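Local coordinates for amidase, hydantoinase/carbamoylase family (Burkholderia ambifaria, PDB 5TP4), which probably hydrolyses N-carbamoyl-L-amino acids to free amino acids, as a zinc-dependent amidase of the peptidase M20 family, at residues 13-18 with 404-409; 52-57 with 107-112. All coordinates share one frame; numbering follows the deposited sequence.

Overall arrangement
Both contacts lie in the catalytic part of this M20-family fold, on the same side of the chain's centre, with their own centres about 15 Å apart. Helix 105-121 ties them together: contact 2 pairs its segment 107-112 with 52-57, while A110 on that segment packs against T405 and L408 of contact 1. Contact 1 is partly buried; there a mostly irregular N-terminal segment packs along helix 398-416 and is fixed by an amide hydrogen bond and a water beside a few apolar contacts. Contact 2 is buried and apolar in its side chains, between two nearly parallel helices. It also comes closer to the metal site, with V108 about 5 Å from H92, side chain to side chain.

Contact 1 (13-18 with 404-409); sequences LEIDGA and GTNVLL
The side-chain carbonyl of N406 takes the backbone N-H of I15: N to OD1 is 2.8 Å, with 169° at the hydrogen and the donor lying in the carbonyl plane. N406 reaches out of its helix with CG beside its own backbone N (chi1 -74°), a turn that brings OD1 to the extended chain and leaves ND2 for Y355 and a water. That water lies 2.7 Å from OE1 of E14, to which it donates, and accepts from ND2 of N406 at 3.2 Å. The E14 side chain runs out extended past the amide, its carboxylate plane tilted 30° from the amide plane. Both ends of the N406 amide are thus occupied, which should hold its rotation. I15 splays its two branches over the helix. CG1 sits between the backbone N and the carbonyl carbon, carrying CD1 to 3.7 Å from CB of T405, while CG2 passes CD2 of L409 at 3.9 Å, the two side chains running in opposite directions. Here the N-terminal loop, before it enters helix 17-28, runs obliquely along the side of helix 398-416, the last helix of the catalytic domain in this M20-family fold. D16 is the N-cap of helix 17-28, its OD1 accepting from the backbone N of R19, while its own N bonds E113 on helix 105-121. L13 crosses L409 at about a right angle, its CG 4.0 Å from CD2. The same CD2 methyl of L409 comes within 3.4 Å of the L13 carbonyl oxygen, which also accepts a hydrogen bond from ND2 of N410, the next residue after L409. T405 meets I15 through CB and its CG2 methyl, while OG1 is hydrogen-bonded to the V401 carbonyl and the Y106 hydroxyl.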
loop_
_atom_site.group_PDB
_atom_site.type_symbol
_atom_site.label_atom_id
_atom_site.label_comp_id
_atom_site.label_asym_id
_atom_site.label_seq_id
_atom_site.Cartn_x
_atom_site.Cartn_y
_atom_site.Cartn_z
ATOM N N LEU B 13 -44.429 21.433 -21.352
ATOM C CA LEU B 13 -44.204 20.501 -22.447
ATOM C C LEU B 13 -43.350 19.344 -21.951
ATOM O O LEU B 13 -42.280 19.564 -21.375
ATOM C CB LEU B 13 -43.498 21.221 -23.600
ATOM C CG LEU B 13 -43.246 20.405 -24.862
ATOM C CD1 LEU B 13 -44.568 20.082 -25.559
ATOM C CD2 LEU B 13 -42.313 21.190 -25.786
ATOM N N GLU B 14 -43.812 18.101 -22.181
ATOM C CA GLU B 14 -43.133 16.912 -21.681
ATOM C C GLU B 14 -42.651 16.017 -22.816
ATOM O O GLU B 14 -43.207 16.024 -23.921
ATOM C CB GLU B 14 -44.057 16.092 -20.789
ATOM C CG GLU B 14 -44.436 16.801 -19.530
ATOM C CD GLU B 14 -45.201 15.917 -18.570
ATOM O OE1 GLU B 14 -45.453 14.743 -18.906
ATOM O OE2 GLU B 14 -45.542 16.406 -17.471
ATOM N N ILE B 15 -41.617 15.218 -22.523
ATOM C CA ILE B 15 -41.128 14.224 -23.481
ATOM C C ILE B 15 -41.934 12.928 -23.432
ATOM O O ILE B 15 -42.861 12.762 -22.619
ATOM C CB ILE B 15 -39.648 13.903 -23.234
ATOM C CG1 ILE B 15 -39.494 13.197 -21.873
ATOM C CG2 ILE B 15 -38.820 15.210 -23.340
ATOM C CD1 ILE B 15 -38.342 12.195 -21.857
ATOM N N ASP B 16 -41.564 11.993 -24.306
ATOM C CA ASP B 16 -42.095 10.633 -24.296
ATOM C C ASP B 16 -41.096 9.795 -23.508
ATOM O O ASP B 16 -40.091 9.339 -24.047
ATOM C CB ASP B 16 -42.277 10.117 -25.721
ATOM C CG ASP B 16 -42.969 8.763 -25.770
ATOM O OD1 ASP B 16 -42.878 7.971 -24.791
ATOM O OD2 ASP B 16 -43.587 8.484 -26.805
ATOM N N GLY B 17 -41.366 9.598 -22.220
ATOM C CA GLY B 17 -40.356 8.989 -21.372
ATOM C C GLY B 17 -40.123 7.535 -21.721
ATOM O O GLY B 17 -38.990 7.057 -21.677
ATOM N N ALA B 18 -41.188 6.817 -22.105
ATOM C CA ALA B 18 -41.030 5.423 -22.515
ATOM C C ALA B 18 -40.186 5.305 -23.782
ATOM O O ALA B 18 -39.400 4.353 -23.934
ATOM C CB ALA B 18 -42.409 4.797 -22.722
ATOM N N GLY B 404 -35.620 14.396 -15.689
ATOM C CA GLY B 404 -34.435 15.150 -16.060
ATOM C C GLY B 404 -34.499 15.658 -17.493
ATOM O O GLY B 404 -34.047 16.772 -17.791
ATOM N N THR B 405 -35.053 14.843 -18.404
ATOM C CA THR B 405 -35.162 15.261 -19.797
ATOM C C THR B 405 -36.256 16.313 -19.992
ATOM O O THR B 405 -36.111 17.194 -20.851
ATOM C CB THR B 405 -35.387 14.051 -20.687
ATOM O OG1 THR B 405 -34.428 13.052 -20.336
ATOM C CG2 THR B 405 -35.185 14.380 -22.176
ATOM N N ASN B 406 -37.341 16.250 -19.219
ATOM C CA ASN B 406 -38.308 17.351 -19.219
ATOM C C ASN B 406 -37.645 18.666 -18.839
ATOM O O ASN B 406 -37.946 19.717 -19.425
ATOM C CB ASN B 406 -39.464 17.059 -18.271
ATOM C CG ASN B 406 -40.407 16.012 -18.825
ATOM O OD1 ASN B 406 -40.456 15.778 -20.042
ATOM N ND2 ASN B 406 -41.196 15.400 -17.939
ATOM N N VAL B 407 -36.743 18.632 -17.849
ATOM C CA VAL B 407 -36.037 19.851 -17.456
ATOM C C VAL B 407 -35.095 20.292 -18.564
ATOM O O VAL B 407 -35.041 21.480 -18.921
ATOM C CB VAL B 407 -35.286 19.631 -16.130
ATOM C CG1 VAL B 407 -34.296 20.785 -15.881
ATOM C CG2 VAL B 407 -36.297 19.540 -14.972
ATOM N N LEU B 408 -34.340 19.348 -19.136
ATOM C CA LEU B 408 -33.442 19.678 -20.242
ATOM C C LEU B 408 -34.212 20.310 -21.386
ATOM O O LEU B 408 -33.809 21.338 -21.941
ATOM C CB LEU B 408 -32.729 18.419 -20.727
ATOM C CG LEU B 408 -31.774 18.607 -21.934
ATOM C CD1 LEU B 408 -30.574 19.483 -21.472
ATOM C CD2 LEU B 408 -31.311 17.257 -22.455
ATOM N N LEU B 409 -35.340 19.701 -21.743
ATOM C CA LEU B 409 -36.140 20.194 -22.857
ATOM C C LEU B 409 -36.552 21.632 -22.635
ATOM O O LEU B 409 -36.502 22.457 -23.555
ATOM C CB LEU B 409 -37.390 19.318 -23.003
ATOM C CG LEU B 409 -38.541 19.848 -23.853
ATOM C CD1 LEU B 409 -38.152 19.861 -25.353
ATOM C CD2 LEU B 409 -39.772 18.945 -23.630
HETATM O O HOH W 1 -43.208 13.188 -19.017
#

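Contact 2 (52-57 with 107-112); sequences DLFAQW and GVLAGL
F54 receives a methyl of V108 on one face of its ring: CG1 stands 3.6 Å from the ring centroid, 21° off the normal, a CH-pi contact. With CG of F54 anti to the backbone N (chi1 173°), the ring reaches across to helix 105-121, where L112 CB meets its edge 4.3 Å from CE1. One turn on, W57 meets two leucines. CD2 of L109 lies in the indole plane at its edge, 3.8 Å from CZ3, and CD2 of L112 lies 3.6 Å from both CB and CE3 of W57. L109 CD2 also comes to 4.0 Å from CD1 of F54, so this one methyl bridges both aromatic residues. Within its own helix, L53 lies over one face of the W57 indole; from outside, R116 makes a cation-pi contact with it. F54 and V108 also rest on strand 129-133 (I131 and S133) and on L93, next to the zinc ligand H92, so the layer lies close to the metal site. The two helices run almost parallel, 15° apart with axes 11.2 Å from each other, and bulky side chains span that width. The side-chain contacts between the segments are apolar, so cohesion depends on the close fit of methyls and rings in a largely buried layer, without directional polar bonds.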
loop_
_atom_site.group_PDB
_atom_site.type_symbol
_atom_site.label_atom_id
_atom_site.label_comp_id
_atom_site.label_asym_id
_atom_site.label_seq_id
_atom_site.Cartn_x
_atom_site.Cartn_y
_atom_site.Cartn_z
ATOM N N ASP B 52 -23.251 5.098 -35.305
ATOM C CA ASP B 52 -24.072 4.904 -36.495
ATOM C C ASP B 52 -25.543 4.729 -36.146
ATOM O O ASP B 52 -26.413 5.242 -36.862
ATOM C CB ASP B 52 -23.583 3.686 -37.277
ATOM C CG ASP B 52 -22.362 3.989 -38.140
ATOM O OD1 ASP B 52 -21.880 5.139 -38.115
ATOM O OD2 ASP B 52 -21.891 3.074 -38.860
ATOM N N LEU B 53 -25.840 3.951 -35.094
ATOM C CA LEU B 53 -27.219 3.829 -34.612
ATOM C C LEU B 53 -27.793 5.192 -34.243
ATOM O O LEU B 53 -28.886 5.554 -34.695
ATOM C CB LEU B 53 -27.276 2.884 -33.414
ATOM C CG LEU B 53 -28.680 2.667 -32.839
ATOM C CD1 LEU B 53 -29.581 2.120 -33.944
ATOM C CD2 LEU B 53 -28.626 1.678 -31.634
ATOM N N PHE B 54 -27.071 5.957 -33.404
ATOM C CA PHE B 54 -27.485 7.315 -33.052
ATOM C C PHE B 54 -27.701 8.182 -34.292
ATOM O O PHE B 54 -28.702 8.905 -34.390
ATOM C CB PHE B 54 -26.436 7.945 -32.140
ATOM C CG PHE B 54 -26.673 9.397 -31.850
ATOM C CD1 PHE B 54 -27.773 9.805 -31.125
ATOM C CD2 PHE B 54 -25.774 10.348 -32.315
ATOM C CE1 PHE B 54 -27.987 11.168 -30.871
ATOM C CE2 PHE B 54 -25.973 11.703 -32.055
ATOM C CZ PHE B 54 -27.087 12.101 -31.327
ATOM N N ALA B 55 -26.758 8.145 -35.242
ATOM C CA ALA B 55 -26.886 9.014 -36.413
ATOM C C ALA B 55 -28.127 8.653 -37.195
ATOM O O ALA B 55 -28.852 9.527 -37.681
ATOM C CB ALA B 55 -25.653 8.907 -37.336
ATOM N N GLN B 56 -28.395 7.359 -37.309
ATOM C CA GLN B 56 -29.572 6.913 -38.040
ATOM C C GLN B 56 -30.842 7.449 -37.394
ATOM O O GLN B 56 -31.732 7.975 -38.074
ATOM C CB GLN B 56 -29.595 5.387 -38.086
ATOM C CG GLN B 56 -30.888 4.856 -38.660
ATOM C CD GLN B 56 -30.985 5.106 -40.149
ATOM O OE1 GLN B 56 -30.049 4.814 -40.905
ATOM N NE2 GLN B 56 -32.118 5.654 -40.585
ATOM N N TRP B 57 -30.943 7.318 -36.069
ATOM C CA TRP B 57 -32.088 7.864 -35.350
ATOM C C TRP B 57 -32.232 9.360 -35.598
ATOM O O TRP B 57 -33.347 9.859 -35.803
ATOM C CB TRP B 57 -31.924 7.608 -33.855
ATOM C CG TRP B 57 -32.119 6.176 -33.494
ATOM C CD1 TRP B 57 -32.704 5.229 -34.239
ATOM C CD2 TRP B 57 -31.751 5.565 -32.249
ATOM N NE1 TRP B 57 -32.726 4.019 -33.545
ATOM C CE2 TRP B 57 -32.137 4.212 -32.319
ATOM C CE3 TRP B 57 -31.112 6.029 -31.094
ATOM C CZ2 TRP B 57 -31.918 3.321 -31.266
ATOM C CZ3 TRP B 57 -30.900 5.147 -30.047
ATOM C CH2 TRP B 57 -31.299 3.801 -30.151
ATOM N N GLY B 107 -27.206 11.585 -21.779
ATOM C CA GLY B 107 -27.312 12.960 -22.255
ATOM C C GLY B 107 -27.423 13.088 -23.768
ATOM O O GLY B 107 -28.085 14.005 -24.276
ATOM N N VAL B 108 -26.781 12.181 -24.508
ATOM C CA VAL B 108 -26.914 12.159 -25.959
ATOM C C VAL B 108 -28.339 11.784 -26.354
ATOM O O VAL B 108 -28.971 12.452 -27.179
ATOM C CB VAL B 108 -25.887 11.187 -26.563
ATOM C CG1 VAL B 108 -26.086 11.017 -28.088
ATOM C CG2 VAL B 108 -24.455 11.651 -26.222
ATOM N N LEU B 109 -28.874 10.724 -25.758
ATOM C CA LEU B 109 -30.211 10.298 -26.142
ATOM C C LEU B 109 -31.293 11.167 -25.552
ATOM O O LEU B 109 -32.388 11.232 -26.118
ATOM C CB LEU B 109 -30.431 8.833 -25.758
ATOM C CG LEU B 109 -29.449 7.863 -26.456
ATOM C CD1 LEU B 109 -29.808 6.408 -26.053
ATOM C CD2 LEU B 109 -29.437 8.015 -27.993
ATOM N N ALA B 110 -30.991 11.892 -24.478
ATOM C CA ALA B 110 -31.897 12.946 -24.036
ATOM C C ALA B 110 -32.015 14.023 -25.104
ATOM O O ALA B 110 -33.116 14.482 -25.405
ATOM C CB ALA B 110 -31.414 13.550 -22.718
ATOM N N GLY B 111 -30.900 14.399 -25.726
ATOM C CA GLY B 111 -30.985 15.347 -26.822
ATOM C C GLY B 111 -31.844 14.832 -27.960
ATOM O O GLY B 111 -32.661 15.570 -28.518
ATOM N N LEU B 112 -31.668 13.563 -28.330
ATOM C CA LEU B 112 -32.507 13.009 -29.391
ATOM C C LEU B 112 -33.977 13.055 -28.993
ATOM O O LEU B 112 -34.844 13.387 -29.806
ATOM C CB LEU B 112 -32.075 11.576 -29.710
ATOM C CG LEU B 112 -32.958 10.804 -30.704
ATOM C CD1 LEU B 112 -32.946 11.434 -32.107
ATOM C CD2 LEU B 112 -32.456 9.346 -30.772
#